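Local coordinates for protein purine nucleoside phosphorylase (Anopheles gambiae, PDB 2P4S) that cleaves inosine, guanosine and their 2'-deoxy forms with phosphate, releasing the free purine base and a pentose 1-phosphate in purine salvage, at residues A198-G204 against A322-N328. Residues are numbered along the deposited sequence; the frame is centred on the assembly and turned at random.
Sequences ATNAAGG and AFSLITN. With DIH (7-[[(3R,4R)-3-(hydroxymethyl)-4-oxidanyl-pyrrolidin-1-ium-1-yl]methyl]-3,5-dihydropyrrolo[3,2-d]pyrimidin-4-one), chain F; PO4 (phosphate ion), chain D.
With chi1 of 61°, Phe-323 carries CG between its own backbone N and carbonyl carbon, and the ring lies alongside Thr-199, whose CG2 comes within 3.6 Å of CZ. Thr-199 CB sits over one ring face, offset toward the rim, while OG1 is hydrogen-bonded to Ile-115 O and Gly-117 N. On the other face of the sheet Ala-202 CB packs 3.8 Å from Ser-324 CB. Backbone bonds join the strands in parallel register, passing from Phe-323 N to Ala-198 O, then through Asn-200, Leu-325 and Ala-202 to Thr-327. These are neighbouring strands in the central mixed sheet of the PNP/MTAP phosphorylase fold, and their C-terminal ends form part of the active site. From strand 198-204, Ala-201 N gives phosphate O1 a nearly straight bond of 2.8 Å. Beyond it, Asn-328 reads the inhibitor's deazapurine with both ends of its amide: OD1 accepts from N7 of DIH at 2.8 Å, and ND2 donates to O6 at 2.9 Å. Thr-327 OG1 also donates to Asn-328 OD1, in the carbonyl plane at 2.8 Å, which helps fix the amide's rotation. Gly-204 N donates to Asn-328 O at 2.9 Å.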
ATOM      1  N   ALA A 198     -18.203 -13.518  -8.744  1.00 19.05           N
ATOM      2  CA  ALA A 198     -17.763 -12.116  -8.931  1.00 18.48           C
ATOM      3  C   ALA A 198     -17.223 -11.957 -10.341  1.00 18.52           C
ATOM      4  O   ALA A 198     -16.364 -12.748 -10.778  1.00 19.71           O
ATOM      5  CB  ALA A 198     -16.736 -11.734  -7.897  1.00 16.82           C
ATOM      6  N   THR A 199     -17.732 -10.980 -11.075  1.00 17.47           N
ATOM      7  CA  THR A 199     -17.292 -10.738 -12.449  1.00 17.72           C
ATOM      8  C   THR A 199     -16.698  -9.333 -12.505  1.00 17.63           C
ATOM      9  O   THR A 199     -17.125  -8.439 -11.767  1.00 18.30           O
ATOM     10  CB  THR A 199     -18.429 -10.776 -13.458  1.00 17.93           C
ATOM     11  OG1 THR A 199     -19.233  -9.598 -13.310  1.00 21.38           O
ATOM     12  CG2 THR A 199     -19.306 -12.030 -13.331  1.00 19.93           C
ATOM     13  N   ASN A 200     -15.731  -9.110 -13.378  1.00 16.25           N
ATOM     14  CA  ASN A 200     -15.273  -7.741 -13.557  1.00 15.46           C
ATOM     15  C   ASN A 200     -14.767  -7.587 -14.974  1.00 15.42           C
ATOM     16  O   ASN A 200     -14.649  -8.598 -15.698  1.00 15.35           O
ATOM     17  CB  ASN A 200     -14.191  -7.393 -12.512  1.00 14.77           C
ATOM     18  CG  ASN A 200     -12.999  -8.308 -12.591  1.00 15.70           C
ATOM     19  OD1 ASN A 200     -12.344  -8.420 -13.631  1.00 18.89           O
ATOM     20  ND2 ASN A 200     -12.710  -8.979 -11.505  1.00 15.40           N
ATOM     21  N   ALA A 201     -14.498  -6.337 -15.371  1.00 14.74           N
ATOM     22  CA  ALA A 201     -13.636  -6.042 -16.503  1.00 14.83           C
ATOM     23  C   ALA A 201     -12.158  -5.945 -16.057  1.00 14.81           C
ATOM     24  O   ALA A 201     -11.875  -5.584 -14.911  1.00 15.72           O
ATOM     25  CB  ALA A 201     -14.078  -4.716 -17.178  1.00 14.80           C
ATOM     26  N   ALA A 202     -11.215  -6.247 -16.952  1.00 13.93           N
ATOM     27  CA  ALA A 202      -9.775  -6.058 -16.642  1.00 14.06           C
ATOM     28  C   ALA A 202      -8.938  -5.759 -17.879  1.00 13.06           C
ATOM     29  O   ALA A 202      -9.349  -6.047 -19.038  1.00 12.01           O
ATOM     30  CB  ALA A 202      -9.174  -7.266 -15.877  1.00 13.14           C
ATOM     31  N   GLY A 203      -7.776  -5.162 -17.616  1.00 12.67           N
ATOM     32  CA  GLY A 203      -6.764  -4.951 -18.655  1.00 13.65           C
ATOM     33  C   GLY A 203      -5.958  -6.236 -18.738  1.00 13.43           C
ATOM     34  O   GLY A 203      -5.602  -6.815 -17.699  1.00 13.27           O
ATOM     35  N   GLY A 204      -5.689  -6.696 -19.963  1.00 14.15           N
ATOM     36  CA  GLY A 204      -4.843  -7.898 -20.157  1.00 14.18           C
ATOM     37  C   GLY A 204      -3.374  -7.497 -20.032  1.00 15.47           C
ATOM     38  O   GLY A 204      -2.856  -6.773 -20.901  1.00 14.72           O
ATOM     39  N   ALA A 322     -14.911 -16.674  -9.979  1.00 15.38           N
ATOM     40  CA  ALA A 322     -14.754 -15.329 -10.523  1.00 15.81           C
ATOM     41  C   ALA A 322     -14.049 -15.322 -11.870  1.00 15.68           C
ATOM     42  O   ALA A 322     -13.202 -16.171 -12.126  1.00 15.39           O
ATOM     43  CB  ALA A 322     -13.984 -14.441  -9.521  1.00 15.47           C
ATOM     44  N   PHE A 323     -14.406 -14.364 -12.723  1.00 16.48           N
ATOM     45  CA  PHE A 323     -13.691 -14.125 -13.974  1.00 16.93           C
ATOM     46  C   PHE A 323     -13.591 -12.657 -14.341  1.00 16.86           C
ATOM     47  O   PHE A 323     -14.416 -11.854 -13.921  1.00 16.93           O
ATOM     48  CB  PHE A 323     -14.287 -14.905 -15.148  1.00 16.26           C
ATOM     49  CG  PHE A 323     -15.708 -14.565 -15.468  1.00 18.02           C
ATOM     50  CD1 PHE A 323     -16.008 -13.545 -16.368  1.00 19.64           C
ATOM     51  CD2 PHE A 323     -16.754 -15.302 -14.926  1.00 19.28           C
ATOM     52  CE1 PHE A 323     -17.295 -13.257 -16.705  1.00 20.96           C
ATOM     53  CE2 PHE A 323     -18.064 -15.005 -15.264  1.00 20.39           C
ATOM     54  CZ  PHE A 323     -18.329 -13.989 -16.168  1.00 18.89           C
ATOM     55  N   SER A 324     -12.577 -12.358 -15.160  1.00 16.82           N
ATOM     56  CA  SER A 324     -12.373 -11.063 -15.788  1.00 16.47           C
ATOM     57  C   SER A 324     -12.701 -11.177 -17.290  1.00 17.66           C
ATOM     58  O   SER A 324     -12.172 -12.069 -17.990  1.00 16.67           O
ATOM     59  CB  SER A 324     -10.899 -10.651 -15.671  1.00 16.03           C
ATOM     60  OG  SER A 324     -10.453 -10.445 -14.344  1.00 14.08           O
ATOM     61  N   LEU A 325     -13.538 -10.262 -17.790  1.00 17.20           N
ATOM     62  CA  LEU A 325     -13.587  -9.993 -19.218  1.00 17.46           C
ATOM     63  C   LEU A 325     -12.425  -9.024 -19.532  1.00 17.54           C
ATOM     64  O   LEU A 325     -12.347  -7.933 -18.944  1.00 15.35           O
ATOM     65  CB  LEU A 325     -14.930  -9.353 -19.602  1.00 17.57           C
ATOM     66  CG  LEU A 325     -15.174  -9.049 -21.084  1.00 19.33           C
ATOM     67  CD1 LEU A 325     -15.217 -10.327 -21.970  1.00 15.28           C
ATOM     68  CD2 LEU A 325     -16.490  -8.286 -21.191  1.00 18.92           C
ATOM     69  N   ILE A 326     -11.538  -9.435 -20.460  1.00 17.03           N
ATOM     70  CA  ILE A 326     -10.406  -8.635 -20.875  1.00 16.70           C
ATOM     71  C   ILE A 326     -10.938  -7.592 -21.849  1.00 17.30           C
ATOM     72  O   ILE A 326     -11.364  -7.921 -22.933  1.00 17.78           O
ATOM     73  CB  ILE A 326      -9.312  -9.528 -21.559  1.00 16.18           C
ATOM     74  CG1 ILE A 326      -8.843 -10.638 -20.608  1.00 16.63           C
ATOM     75  CG2 ILE A 326      -8.167  -8.681 -22.123  1.00 13.91           C
ATOM     76  CD1 ILE A 326      -8.214 -10.140 -19.237  1.00 14.58           C
ATOM     77  N   THR A 327     -10.930  -6.314 -21.460  1.00 18.50           N
ATOM     78  CA  THR A 327     -11.698  -5.297 -22.197  1.00 16.57           C
ATOM     79  C   THR A 327     -10.753  -4.434 -23.002  1.00 16.89           C
ATOM     80  O   THR A 327     -11.169  -3.611 -23.795  1.00 17.06           O
ATOM     81  CB  THR A 327     -12.543  -4.427 -21.237  1.00 17.59           C
ATOM     82  OG1 THR A 327     -11.726  -4.000 -20.129  1.00 15.64           O
ATOM     83  CG2 THR A 327     -13.708  -5.237 -20.699  1.00 14.95           C
ATOM     84  N   ASN A 328      -9.466  -4.646 -22.791  1.00 16.87           N
ATOM     85  CA  ASN A 328      -8.438  -3.827 -23.358  1.00 17.30           C
ATOM     86  C   ASN A 328      -7.152  -4.473 -22.960  1.00 17.71           C
ATOM     87  O   ASN A 328      -7.073  -5.131 -21.906  1.00 18.43           O
ATOM     88  CB  ASN A 328      -8.466  -2.366 -22.842  1.00 16.40           C
ATOM     89  CG  ASN A 328      -8.335  -2.269 -21.313  1.00 17.49           C
ATOM     90  OD1 ASN A 328      -9.272  -2.657 -20.556  1.00 12.56           O
ATOM     91  ND2 ASN A 328      -7.188  -1.742 -20.848  1.00 13.19           N
TER
HETATM   92  O5' DIH F 401     -13.028   1.704 -17.202  1.00 18.22           O
HETATM   93  C5' DIH F 401     -12.635   1.852 -15.824  1.00 18.39           C
HETATM   94  C4' DIH F 401     -13.386   0.798 -15.047  1.00 18.57           C
HETATM   95  C6' DIH F 401     -13.163  -0.610 -15.643  1.00 16.89           C
HETATM   96  C3' DIH F 401     -12.896   0.760 -13.616  1.00 16.77           C
HETATM   97  O3' DIH F 401     -14.002   0.426 -12.775  1.00 15.14           O
HETATM   98  C2' DIH F 401     -11.930  -0.410 -13.596  1.00 14.53           C
HETATM   99  N1' DIH F 401     -12.600  -1.392 -14.505  1.00 16.27           N
HETATM  100  C10 DIH F 401     -11.701  -2.519 -14.797  1.00 13.21           C
HETATM  101  C9  DIH F 401     -10.607  -2.325 -15.825  1.00 13.77           C
HETATM  102  C8  DIH F 401     -10.743  -2.549 -17.222  1.00 13.76           C
HETATM  103  N7  DIH F 401      -9.542  -2.303 -17.815  1.00 14.43           N
HETATM  104  C5  DIH F 401      -8.636  -1.931 -16.874  1.00 12.86           C
HETATM  105  C6  DIH F 401      -7.183  -1.601 -16.897  1.00 14.19           C
HETATM  106  O6  DIH F 401      -6.498  -1.581 -18.001  1.00 15.95           O
HETATM  107  N1  DIH F 401      -6.634  -1.313 -15.698  1.00 13.84           N
HETATM  108  C2  DIH F 401      -7.330  -1.312 -14.521  1.00 14.24           C
HETATM  109  N3  DIH F 401      -8.631  -1.637 -14.457  1.00 13.24           N
HETATM  110  C4  DIH F 401      -9.283  -1.950 -15.627  1.00 13.35           C
HETATM  111  P   PO4 D 503     -15.230  -3.419 -12.647  1.00 17.31           P
HETATM  112  O1  PO4 D 503     -15.629  -4.374 -13.726  1.00 17.23           O
HETATM  113  O2  PO4 D 503     -16.443  -3.197 -11.741  1.00 17.48           O
HETATM  114  O3  PO4 D 503     -14.128  -3.917 -11.788  1.00 16.91           O
HETATM  115  O4  PO4 D 503     -14.787  -2.147 -13.305  1.00 16.98           O